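PDB 3IT8: 2L protein from Yaba-like disease virus, which adopts a major-histocompatibility-complex-like fold joined to an immunoglobulin-like domain, and probably binds and neutralises host tumour necrosis factor. Local coordinates for residues Y22-N26 against I167-Q171. Sequence-based numbering, arbitrary orientation.
Sequences YDHYN and ILDYQ. With NAG (2-acetamido-2-deoxy-beta-D-glucopyranose), chain M.
Y170 OH is gripped by three oxygens: it donates to D23 OD2 at 2.7 Å and is also hydrogen-bonded to Y5 OH and T59 OG1. The position of D23 OD2 is less sure than the bond length suggests, so the fine geometry of this link should be read with caution; Y64 OH is a second partner of the same oxygen. The carboxylate and the phenol ring approach from opposite directions with their planes 41° apart, and D23 OD1 lies obliquely to the ring, 3.6 Å from Y170 CE2. Within the MHC-like platform, strand 18-25 belongs to the antiparallel floor and helix 148-174 crosses above it, the short segments here meeting at 66° with 10.2 Å between axes. The CB atoms of D23 and Y25, two residues apart on the strand, both point toward the helix, and Y22 borders the glycan. The Y25 side chain, whose CG stands opposite the backbone N (chi1 176°), slides past that of Y170 in the opposite direction. Y25 CD1 packs on Y170 CB at 3.5 Å, and the backbone carbon Y170 C lies over one face of the Y25 ring. Farther along the same ring, Y25 CE1 meets I167 CG1 at 4.1 Å. The hydroxyl end of Y25 reaches Q171, the residue after Y170: Y25 OH lies 3.4 Å from Q171 CB, an apolar neighbour. F51 stacks on the Y170 ring, and L3 of strand 2-10 touches D23, I167 and Y170.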
ATOM      1  N   TYR D  22     -37.809 -22.530 -10.095  1.00 54.14           N
ATOM      2  CA  TYR D  22     -38.128 -21.229 -10.660  1.00 54.14           C
ATOM      3  C   TYR D  22     -36.971 -20.280 -10.441  1.00 54.14           C
ATOM      4  O   TYR D  22     -36.379 -20.244  -9.368  1.00 54.14           O
ATOM      5  CB  TYR D  22     -39.384 -20.621 -10.019  1.00 60.78           C
ATOM      6  CG  TYR D  22     -40.671 -21.351 -10.321  1.00 46.82           C
ATOM      7  CD1 TYR D  22     -41.277 -22.158  -9.356  1.00 46.82           C
ATOM      8  CD2 TYR D  22     -41.281 -21.245 -11.573  1.00 46.82           C
ATOM      9  CE1 TYR D  22     -42.459 -22.840  -9.628  1.00 46.82           C
ATOM     10  CE2 TYR D  22     -42.463 -21.928 -11.858  1.00 46.82           C
ATOM     11  CZ  TYR D  22     -43.048 -22.720 -10.879  1.00 46.82           C
ATOM     12  OH  TYR D  22     -44.237 -23.373 -11.133  1.00 46.82           O
ATOM     13  N   ASP D  23     -36.651 -19.521 -11.482  1.00 52.01           N
ATOM     14  CA  ASP D  23     -35.599 -18.513 -11.445  1.00 52.01           C
ATOM     15  C   ASP D  23     -36.317 -17.172 -11.665  1.00 52.01           C
ATOM     16  O   ASP D  23     -36.869 -16.923 -12.738  1.00 52.01           O
ATOM     17  CB  ASP D  23     -34.607 -18.755 -12.576  1.00 74.36           C
ATOM     18  CG  ASP D  23     -33.428 -17.806 -12.527  1.00 62.57           C
ATOM     19  OD1 ASP D  23     -33.598 -16.662 -12.072  1.00 62.57           O
ATOM     20  OD2 ASP D  23     -32.324 -18.191 -12.963  1.00 62.57           O
ATOM     21  N   HIS D  24     -36.325 -16.315 -10.654  1.00 46.78           N
ATOM     22  CA  HIS D  24     -36.990 -15.016 -10.767  1.00 46.78           C
ATOM     23  C   HIS D  24     -36.056 -13.829 -10.573  1.00 46.78           C
ATOM     24  O   HIS D  24     -35.348 -13.735  -9.560  1.00 46.78           O
ATOM     25  CB  HIS D  24     -38.110 -14.894  -9.738  1.00 71.66           C
ATOM     26  CG  HIS D  24     -39.329 -15.690 -10.064  1.00 40.79           C
ATOM     27  ND1 HIS D  24     -40.213 -15.323 -11.052  1.00 40.79           N
ATOM     28  CD2 HIS D  24     -39.836 -16.812  -9.502  1.00 40.79           C
ATOM     29  CE1 HIS D  24     -41.215 -16.181 -11.086  1.00 40.79           C
ATOM     30  NE2 HIS D  24     -41.010 -17.094 -10.154  1.00 40.79           N
ATOM     31  N   TYR D  25     -36.040 -12.931 -11.551  1.00 29.86           N
ATOM     32  CA  TYR D  25     -35.255 -11.694 -11.458  1.00 29.86           C
ATOM     33  C   TYR D  25     -36.335 -10.649 -11.160  1.00 29.86           C
ATOM     34  O   TYR D  25     -37.181 -10.380 -12.013  1.00 29.86           O
ATOM     35  CB  TYR D  25     -34.581 -11.365 -12.775  1.00 58.57           C
ATOM     36  CG  TYR D  25     -33.858 -10.061 -12.699  1.00 51.58           C
ATOM     37  CD1 TYR D  25     -32.721  -9.920 -11.904  1.00 51.58           C
ATOM     38  CD2 TYR D  25     -34.340  -8.938 -13.363  1.00 51.58           C
ATOM     39  CE1 TYR D  25     -32.082  -8.690 -11.768  1.00 51.58           C
ATOM     40  CE2 TYR D  25     -33.708  -7.700 -13.234  1.00 51.58           C
ATOM     41  CZ  TYR D  25     -32.582  -7.587 -12.434  1.00 51.58           C
ATOM     42  OH  TYR D  25     -31.961  -6.368 -12.298  1.00 51.58           O
ATOM     43  N   ASN D  26     -36.319 -10.062  -9.963  1.00 41.52           N
ATOM     44  CA  ASN D  26     -37.374  -9.119  -9.576  1.00 41.52           C
ATOM     45  C   ASN D  26     -38.619  -9.985  -9.643  1.00 41.52           C
ATOM     46  O   ASN D  26     -38.596 -11.116  -9.167  1.00 41.52           O
ATOM     47  CB  ASN D  26     -37.500  -7.953 -10.557  1.00 60.68           C
ATOM     48  CG  ASN D  26     -36.388  -6.945 -10.404  1.00 53.15           C
ATOM     49  OD1 ASN D  26     -35.626  -6.988  -9.443  1.00 53.15           O
ATOM     50  ND2 ASN D  26     -36.296  -6.018 -11.348  1.00 53.15           N
ATOM     51  N   ILE D 167     -26.446 -11.885 -10.291  1.00 43.18           N
ATOM     52  CA  ILE D 167     -27.505 -10.884 -10.340  1.00 43.18           C
ATOM     53  C   ILE D 167     -27.162  -9.712 -11.242  1.00 43.18           C
ATOM     54  O   ILE D 167     -28.041  -9.130 -11.865  1.00 43.18           O
ATOM     55  CB  ILE D 167     -27.870 -10.347  -8.931  1.00 53.52           C
ATOM     56  CG1 ILE D 167     -29.174  -9.556  -9.004  1.00 28.08           C
ATOM     57  CG2 ILE D 167     -26.781  -9.428  -8.416  1.00 28.08           C
ATOM     58  CD1 ILE D 167     -29.718  -9.169  -7.658  1.00 28.08           C
ATOM     59  N   LEU D 168     -25.878  -9.380 -11.328  1.00 44.04           N
ATOM     60  CA  LEU D 168     -25.442  -8.268 -12.167  1.00 44.04           C
ATOM     61  C   LEU D 168     -25.564  -8.581 -13.662  1.00 44.04           C
ATOM     62  O   LEU D 168     -25.800  -7.684 -14.472  1.00 44.04           O
ATOM     63  CB  LEU D 168     -24.006  -7.863 -11.813  1.00 66.22           C
ATOM     64  CG  LEU D 168     -23.803  -7.302 -10.390  1.00 44.06           C
ATOM     65  CD1 LEU D 168     -22.361  -6.924 -10.194  1.00 44.06           C
ATOM     66  CD2 LEU D 168     -24.697  -6.091 -10.149  1.00 44.06           C
ATOM     67  N   ASP D 169     -25.410  -9.848 -14.032  1.00 48.71           N
ATOM     68  CA  ASP D 169     -25.552 -10.228 -15.431  1.00 48.71           C
ATOM     69  C   ASP D 169     -27.031 -10.169 -15.827  1.00 48.71           C
ATOM     70  O   ASP D 169     -27.370  -9.768 -16.944  1.00 48.71           O
ATOM     71  CB  ASP D 169     -25.006 -11.635 -15.676  1.00 89.43           C
ATOM     72  CG  ASP D 169     -23.491 -11.701 -15.580  1.00 68.43           C
ATOM     73  OD1 ASP D 169     -22.825 -10.793 -16.129  1.00 68.43           O
ATOM     74  OD2 ASP D 169     -22.969 -12.669 -14.970  1.00 68.43           O
ATOM     75  N   TYR D 170     -27.910 -10.568 -14.910  1.00 47.82           N
ATOM     76  CA  TYR D 170     -29.335 -10.532 -15.189  1.00 47.82           C
ATOM     77  C   TYR D 170     -29.736  -9.090 -15.446  1.00 47.82           C
ATOM     78  O   TYR D 170     -30.422  -8.781 -16.431  1.00 47.82           O
ATOM     79  CB  TYR D 170     -30.147 -11.073 -14.008  1.00 51.59           C
ATOM     80  CG  TYR D 170     -30.139 -12.586 -13.862  1.00 42.30           C
ATOM     81  CD1 TYR D 170     -29.001 -13.262 -13.433  1.00 42.30           C
ATOM     82  CD2 TYR D 170     -31.281 -13.339 -14.122  1.00 42.30           C
ATOM     83  CE1 TYR D 170     -29.003 -14.645 -13.259  1.00 42.30           C
ATOM     84  CE2 TYR D 170     -31.288 -14.722 -13.950  1.00 42.30           C
ATOM     85  CZ  TYR D 170     -30.146 -15.361 -13.515  1.00 42.30           C
ATOM     86  OH  TYR D 170     -30.143 -16.717 -13.307  1.00 42.30           O
ATOM     87  N   GLN D 171     -29.294  -8.207 -14.554  1.00 61.65           N
ATOM     88  CA  GLN D 171     -29.605  -6.799 -14.658  1.00 61.65           C
ATOM     89  C   GLN D 171     -29.243  -6.251 -16.027  1.00 61.65           C
ATOM     90  O   GLN D 171     -30.045  -5.553 -16.642  1.00 61.65           O
ATOM     91  CB  GLN D 171     -28.882  -6.022 -13.577  1.00 74.96           C
ATOM     92  CG  GLN D 171     -29.155  -4.554 -13.651  1.00 49.35           C
ATOM     93  CD  GLN D 171     -28.564  -3.805 -12.491  1.00 49.35           C
ATOM     94  OE1 GLN D 171     -27.368  -3.939 -12.191  1.00 49.35           O
ATOM     95  NE2 GLN D 171     -29.396  -3.002 -11.821  1.00 49.35           N
TER
HETATM   96  C1  NAG M 325     -41.682 -21.971  -4.444  1.00 57.66           C
HETATM   97  C2  NAG M 325     -42.547 -20.954  -3.696  1.00 57.66           C
HETATM   98  C3  NAG M 325     -43.806 -21.653  -3.141  1.00 57.66           C
HETATM   99  C4  NAG M 325     -44.579 -22.319  -4.289  1.00 57.66           C
HETATM  100  C5  NAG M 325     -43.614 -23.294  -4.984  1.00 57.66           C
HETATM  101  C6  NAG M 325     -44.240 -24.035  -6.152  1.00 57.66           C
HETATM  102  C7  NAG M 325     -41.251 -19.143  -2.765  1.00 57.66           C
HETATM  103  C8  NAG M 325     -40.812 -18.428  -1.504  1.00 57.66           C
HETATM  104  N2  NAG M 325     -41.771 -20.361  -2.624  1.00 57.66           N
HETATM  105  O3  NAG M 325     -44.642 -20.718  -2.474  1.00 57.66           O
HETATM  106  O4  NAG M 325     -45.749 -22.997  -3.800  1.00 57.66           O
HETATM  107  O5  NAG M 325     -42.454 -22.575  -5.489  1.00 57.66           O
HETATM  108  O6  NAG M 325     -44.313 -23.216  -7.310  1.00 57.66           O
HETATM  109  O7  NAG M 325     -41.116 -18.593  -3.853  1.00 57.66           O